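Local coordinates for ferredoxin-thioredoxin reductase variable chain, chloroplastic (Arabidopsis thaliana, PDB 7C2B), which probably serves as the variable subunit of ferredoxin-thioredoxin reductase, which uses electrons from reduced ferredoxin to reduce thioredoxins, at residues Ile76-Lys88 with Val96-Glu108. Numbering follows the deposited sequence.
Sequences ISANLPFKVQFVK and VKFFTHLKEDEFE. With NO3 (nitrate ion), chain J; NO3 (nitrate ion), chain E; NO3 (nitrate ion), chain K.
The ring of Phe82 lies under the edge of Phe107, whose CZ stands over its centre in a T-shaped pair with centroids 5.0 Å apart and planes at 76°. Ile64 and Tyr67 of strand 61-67 and Ala30 of helix 25-31 also touch Phe82. With an alanine in place of Phe82, the Phe107 edge would probably lose the face it packs on, and a gap would be likely to open beside Glu104 CB. From this end 82-88 and 96-102 run antiparallel as a hairpin ladder, joined by eight backbone hydrogen bonds; Phe86 N to Phe98 O, 2.8 Å, is nearly straight at 176°. On the face bearing Phe86, Val84 and Leu102, CB of Phe86 sits over the Phe98 ring in a CH-pi contact, 3.8 Å from its centroid, while the two rings are slid apart and barely overlap. Val38 and Val40 of strand 37-40 pack against this side, as expected for the SH3-like barrel of the family. The other face is more polar. Lys83, its CG trans to the backbone N (chi1 -170°) and its chain extended, lays CE over the Phe99 ring and holds NZ 4.5 Å from the centroid, a cation-pi contact. Gln85 runs alongside the same ring, its OE1 3.3 Å from Phe99 CE1 and weakly hydrogen-bonded to Lys65 NZ. His101 meets Leu80 O at its ring edge; its ND1 is hydrogen-bonded to an acidic side chain of another protein chain, and His101 NE2 makes a weak hydrogen bond, 3.0 Å, to O3 of the chain J nitrate, an ion probably from the crystallisation liquor. The hairpin thus probably turns an apolar face to the interior of the SH3-like barrel and, at His101, presents polar groups to a partner chain.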
loop_
_atom_site.group_PDB
_atom_site.type_symbol
_atom_site.label_atom_id
_atom_site.label_comp_id
_atom_site.label_asym_id
_atom_site.label_seq_id
_atom_site.Cartn_x
_atom_site.Cartn_y
_atom_site.Cartn_z
ATOM N N ILE B 76 3.082 13.130 -7.127
ATOM C CA ILE B 76 2.858 12.296 -5.952
ATOM C C ILE B 76 2.060 11.053 -6.361
ATOM O O ILE B 76 1.599 10.928 -7.493
ATOM C CB ILE B 76 2.181 13.072 -4.806
ATOM C CG1 ILE B 76 1.032 13.938 -5.329
ATOM C CG2 ILE B 76 3.215 13.964 -4.131
ATOM C CD1 ILE B 76 -0.301 13.223 -5.403
ATOM N N SER B 77 1.932 10.107 -5.424
ATOM C CA SER B 77 1.578 8.735 -5.783
ATOM C C SER B 77 0.159 8.335 -5.372
ATOM O O SER B 77 -0.151 7.139 -5.335
ATOM C CB SER B 77 2.598 7.767 -5.177
ATOM O OG SER B 77 2.509 7.756 -3.752
ATOM N N ALA B 78 -0.703 9.302 -5.053
ATOM C CA ALA B 78 -2.108 9.023 -4.784
ATOM C C ALA B 78 -2.704 8.143 -5.871
ATOM O O ALA B 78 -2.599 8.458 -7.060
ATOM C CB ALA B 78 -2.885 10.340 -4.692
ATOM N N ASN B 79 -3.328 7.028 -5.471
ATOM C CA ASN B 79 -3.851 6.086 -6.455
ATOM C C ASN B 79 -5.360 6.193 -6.671
ATOM O O ASN B 79 -5.914 5.430 -7.470
ATOM C CB ASN B 79 -3.462 4.639 -6.091
ATOM C CG ASN B 79 -4.104 4.139 -4.806
ATOM O OD1 ASN B 79 -4.851 4.848 -4.124
ATOM N ND2 ASN B 79 -3.808 2.885 -4.467
ATOM N N LEU B 80 -6.034 7.121 -5.998
ATOM C CA LEU B 80 -7.420 7.486 -6.293
ATOM C C LEU B 80 -7.434 8.987 -6.589
ATOM O O LEU B 80 -7.866 9.796 -5.758
ATOM C CB LEU B 80 -8.354 7.132 -5.132
ATOM C CG LEU B 80 -8.359 5.656 -4.698
ATOM C CD1 LEU B 80 -9.102 5.452 -3.367
ATOM C CD2 LEU B 80 -8.941 4.741 -5.793
ATOM N N PRO B 81 -6.940 9.402 -7.763
ATOM C CA PRO B 81 -6.618 10.829 -7.950
ATOM C C PRO B 81 -7.794 11.753 -8.218
ATOM O O PRO B 81 -7.617 12.971 -8.080
ATOM C CB PRO B 81 -5.664 10.820 -9.158
ATOM C CG PRO B 81 -6.018 9.626 -9.895
ATOM C CD PRO B 81 -6.438 8.582 -8.877
ATOM N N PHE B 82 -8.967 11.243 -8.588
ATOM C CA PHE B 82 -10.129 12.081 -8.870
ATOM C C PHE B 82 -10.931 12.312 -7.595
ATOM O O PHE B 82 -11.522 11.376 -7.050
ATOM C CB PHE B 82 -11.025 11.434 -9.924
ATOM C CG PHE B 82 -10.405 11.364 -11.298
ATOM C CD1 PHE B 82 -10.554 12.416 -12.194
ATOM C CD2 PHE B 82 -9.707 10.235 -11.708
ATOM C CE1 PHE B 82 -9.996 12.355 -13.468
ATOM C CE2 PHE B 82 -9.148 10.162 -12.992
ATOM C CZ PHE B 82 -9.292 11.225 -13.870
ATOM N N LYS B 83 -10.981 13.556 -7.137
ATOM C CA LYS B 83 -11.830 13.903 -6.005
ATOM C C LYS B 83 -13.187 14.304 -6.567
ATOM O O LYS B 83 -13.281 15.266 -7.331
ATOM C CB LYS B 83 -11.207 15.024 -5.177
ATOM C CG LYS B 83 -11.905 15.289 -3.837
ATOM C CD LYS B 83 -11.267 16.484 -3.137
ATOM C CE LYS B 83 -12.197 17.125 -2.127
ATOM N NZ LYS B 83 -11.460 18.171 -1.346
ATOM N N VAL B 84 -14.230 13.548 -6.222
ATOM C CA VAL B 84 -15.549 13.711 -6.823
ATOM C C VAL B 84 -16.526 14.181 -5.754
ATOM O O VAL B 84 -16.581 13.609 -4.658
ATOM C CB VAL B 84 -16.034 12.404 -7.472
ATOM C CG1 VAL B 84 -17.383 12.609 -8.135
ATOM C CG2 VAL B 84 -15.009 11.916 -8.476
ATOM N N GLN B 85 -17.307 15.212 -6.082
ATOM C CA GLN B 85 -18.317 15.735 -5.170
ATOM C C GLN B 85 -19.659 15.075 -5.451
ATOM O O GLN B 85 -20.115 15.045 -6.598
ATOM C CB GLN B 85 -18.444 17.254 -5.302
ATOM C CG GLN B 85 -19.551 17.867 -4.439
ATOM C CD GLN B 85 -19.499 19.384 -4.450
ATOM O OE1 GLN B 85 -18.425 19.973 -4.359
ATOM N NE2 GLN B 85 -20.656 20.022 -4.586
ATOM N N PHE B 86 -20.277 14.539 -4.399
ATOM C CA PHE B 86 -21.594 13.927 -4.463
ATOM C C PHE B 86 -22.520 14.660 -3.506
ATOM O O PHE B 86 -22.077 15.238 -2.515
ATOM C CB PHE B 86 -21.562 12.441 -4.068
ATOM C CG PHE B 86 -20.759 11.574 -4.996
ATOM C CD1 PHE B 86 -21.338 11.035 -6.136
ATOM C CD2 PHE B 86 -19.433 11.270 -4.713
ATOM C CE1 PHE B 86 -20.607 10.231 -6.992
ATOM C CE2 PHE B 86 -18.697 10.468 -5.557
ATOM C CZ PHE B 86 -19.286 9.941 -6.703
ATOM N N VAL B 87 -23.809 14.636 -3.814
ATOM C CA VAL B 87 -24.855 15.010 -2.869
ATOM C C VAL B 87 -25.839 13.855 -2.821
ATOM O O VAL B 87 -26.295 13.388 -3.869
ATOM C CB VAL B 87 -25.573 16.315 -3.264
ATOM C CG1 VAL B 87 -26.482 16.772 -2.122
ATOM C CG2 VAL B 87 -24.567 17.410 -3.599
ATOM N N LYS B 88 -26.143 13.372 -1.617
ATOM C CA LYS B 88 -27.063 12.254 -1.444
ATOM C C LYS B 88 -28.208 12.664 -0.529
ATOM O O LYS B 88 -27.981 13.188 0.568
ATOM C CB LYS B 88 -26.360 11.025 -0.867
ATOM C CG LYS B 88 -27.233 9.777 -0.875
ATOM C CD LYS B 88 -26.744 8.747 0.128
ATOM C CE LYS B 88 -27.839 7.754 0.462
ATOM N NZ LYS B 88 -28.210 6.943 -0.728
ATOM N N VAL B 96 -27.046 15.690 1.652
ATOM C CA VAL B 96 -25.763 15.590 2.342
ATOM C C VAL B 96 -24.663 15.591 1.287
ATOM O O VAL B 96 -24.609 14.696 0.438
ATOM C CB VAL B 96 -25.686 14.339 3.230
ATOM C CG1 VAL B 96 -24.284 14.162 3.801
ATOM C CG2 VAL B 96 -26.703 14.446 4.352
ATOM N N LYS B 97 -23.803 16.602 1.337
ATOM C CA LYS B 97 -22.721 16.752 0.378
ATOM C C LYS B 97 -21.462 16.096 0.919
ATOM O O LYS B 97 -21.142 16.237 2.103
ATOM C CB LYS B 97 -22.467 18.234 0.105
ATOM C CG LYS B 97 -21.260 18.520 -0.759
ATOM C CD LYS B 97 -21.467 19.801 -1.552
ATOM C CE LYS B 97 -21.363 21.031 -0.685
ATOM N NZ LYS B 97 -21.446 22.278 -1.516
ATOM N N PHE B 98 -20.754 15.366 0.053
ATOM C CA PHE B 98 -19.510 14.732 0.463
ATOM C C PHE B 98 -18.616 14.539 -0.750
ATOM O O PHE B 98 -19.041 14.694 -1.896
ATOM C CB PHE B 98 -19.748 13.386 1.175
ATOM C CG PHE B 98 -20.377 12.318 0.306
ATOM C CD1 PHE B 98 -21.755 12.246 0.160
ATOM C CD2 PHE B 98 -19.590 11.367 -0.343
ATOM C CE1 PHE B 98 -22.345 11.264 -0.627
ATOM C CE2 PHE B 98 -20.172 10.386 -1.136
ATOM C CZ PHE B 98 -21.554 10.328 -1.270
ATOM N N PHE B 99 -17.364 14.201 -0.473
ATOM C CA PHE B 99 -16.380 13.900 -1.497
ATOM C C PHE B 99 -15.929 12.458 -1.349
ATOM O O PHE B 99 -15.918 11.905 -0.245
ATOM C CB PHE B 99 -15.172 14.841 -1.394
ATOM C CG PHE B 99 -15.550 16.296 -1.415
ATOM C CD1 PHE B 99 -15.844 16.932 -2.616
ATOM C CD2 PHE B 99 -15.641 17.018 -0.235
ATOM C CE1 PHE B 99 -16.208 18.267 -2.642
ATOM C CE2 PHE B 99 -16.014 18.362 -0.252
ATOM C CZ PHE B 99 -16.296 18.984 -1.459
ATOM N N THR B 100 -15.569 11.853 -2.477
ATOM C CA THR B 100 -14.999 10.517 -2.508
ATOM C C THR B 100 -13.901 10.518 -3.560
ATOM O O THR B 100 -14.065 11.113 -4.628
ATOM C CB THR B 100 -16.057 9.441 -2.835
ATOM O OG1 THR B 100 -16.980 9.309 -1.741
ATOM C CG2 THR B 100 -15.400 8.094 -3.083
ATOM N N HIS B 101 -12.779 9.876 -3.251
ATOM C CA HIS B 101 -11.681 9.735 -4.200
ATOM C C HIS B 101 -11.890 8.505 -5.076
ATOM O O HIS B 101 -12.156 7.410 -4.563
ATOM C CB HIS B 101 -10.355 9.632 -3.446
ATOM C CG HIS B 101 -9.907 10.923 -2.836
ATOM N ND1 HIS B 101 -10.371 11.383 -1.617
ATOM C CD2 HIS B 101 -9.015 11.844 -3.271
ATOM C CE1 HIS B 101 -9.784 12.531 -1.334
ATOM N NE2 HIS B 101 -8.960 12.835 -2.323
ATOM N N LEU B 102 -11.762 8.686 -6.396
ATOM C CA LEU B 102 -11.956 7.608 -7.362
ATOM C C LEU B 102 -10.758 7.518 -8.301
ATOM O O LEU B 102 -9.996 8.475 -8.476
ATOM C CB LEU B 102 -13.222 7.813 -8.219
ATOM C CG LEU B 102 -14.561 8.036 -7.528
ATOM C CD1 LEU B 102 -15.665 8.104 -8.591
ATOM C CD2 LEU B 102 -14.807 6.895 -6.578
ATOM N N LYS B 103 -10.598 6.349 -8.908
ATOM C CA LYS B 103 -9.700 6.205 -10.046
ATOM C C LYS B 103 -10.523 6.007 -11.310
ATOM O O LYS B 103 -11.735 5.773 -11.263
ATOM C CB LYS B 103 -8.705 5.053 -9.841
ATOM C CG LYS B 103 -9.311 3.713 -9.472
ATOM C CD LYS B 103 -8.185 2.723 -9.194
ATOM C CE LYS B 103 -8.695 1.456 -8.548
ATOM N NZ LYS B 103 -9.601 0.739 -9.467
ATOM N N GLU B 104 -9.834 6.113 -12.451
ATOM C CA GLU B 104 -10.513 6.292 -13.730
ATOM C C GLU B 104 -11.421 5.119 -14.074
ATOM O O GLU B 104 -12.465 5.318 -14.703
ATOM C CB GLU B 104 -9.485 6.524 -14.848
ATOM C CG GLU B 104 -8.368 5.492 -14.893
ATOM C CD GLU B 104 -7.614 5.477 -16.219
ATOM O OE1 GLU B 104 -7.656 6.496 -16.949
ATOM O OE2 GLU B 104 -6.971 4.444 -16.525
ATOM N N ASP B 105 -11.065 3.900 -13.669
ATOM C CA ASP B 105 -11.893 2.766 -14.045
ATOM C C ASP B 105 -13.106 2.578 -13.136
ATOM O O ASP B 105 -13.805 1.575 -13.268
ATOM C CB ASP B 105 -11.049 1.478 -14.130
ATOM C CG ASP B 105 -10.484 1.004 -12.786
ATOM O OD1 ASP B 105 -10.811 1.565 -11.718
ATOM O OD2 ASP B 105 -9.694 0.027 -12.807
ATOM N N GLU B 106 -13.409 3.527 -12.249
ATOM C CA GLU B 106 -14.572 3.399 -11.384
ATOM C C GLU B 106 -15.738 4.279 -11.813
ATOM O O GLU B 106 -16.801 4.226 -11.188
ATOM C CB GLU B 106 -14.171 3.716 -9.930
ATOM C CG GLU B 106 -13.128 2.725 -9.422
ATOM C CD GLU B 106 -12.588 3.055 -8.039
ATOM O OE1 GLU B 106 -12.526 4.254 -7.679
ATOM O OE2 GLU B 106 -12.210 2.103 -7.323
ATOM N N PHE B 107 -15.576 5.094 -12.852
ATOM C CA PHE B 107 -16.649 5.996 -13.242
ATOM C C PHE B 107 -16.603 6.212 -14.749
ATOM O O PHE B 107 -15.621 5.883 -15.417
ATOM C CB PHE B 107 -16.564 7.339 -12.488
ATOM C CG PHE B 107 -15.320 8.134 -12.794
ATOM C CD1 PHE B 107 -15.292 9.024 -13.857
ATOM C CD2 PHE B 107 -14.183 7.990 -12.016
ATOM C CE1 PHE B 107 -14.152 9.742 -14.145
ATOM C CE2 PHE B 107 -13.034 8.711 -12.290
ATOM C CZ PHE B 107 -13.016 9.591 -13.357
ATOM N N GLU B 108 -17.681 6.795 -15.268
ATOM C CA GLU B 108 -17.776 7.203 -16.663
ATOM C C GLU B 108 -18.239 8.653 -16.717
ATOM O O GLU B 108 -18.986 9.118 -15.849
ATOM C CB GLU B 108 -18.757 6.295 -17.447
ATOM C CG GLU B 108 -20.228 6.572 -17.119
ATOM C CD GLU B 108 -21.173 5.471 -17.573
ATOM O OE1 GLU B 108 -20.714 4.511 -18.227
ATOM O OE2 GLU B 108 -22.380 5.573 -17.265
HETATM N N NO3 J . -6.133 13.750 -0.718
HETATM O O1 NO3 J . -5.069 13.377 -0.136
HETATM O O2 NO3 J . -7.154 14.065 -0.029
HETATM O O3 NO3 J . -6.173 13.809 -1.983
HETATM N N NO3 E . -0.780 1.798 -6.803
HETATM O O1 NO3 E . -1.642 1.411 -5.959
HETATM O O2 NO3 E . -0.553 3.036 -6.977
HETATM O O3 NO3 E . -0.143 0.941 -7.481
HETATM N N NO3 K . -7.142 1.716 -3.655
HETATM O O1 NO3 K . -8.182 1.433 -2.982
HETATM O O2 NO3 K . -6.268 2.472 -3.116
HETATM O O3 NO3 K . -6.992 1.254 -4.844
#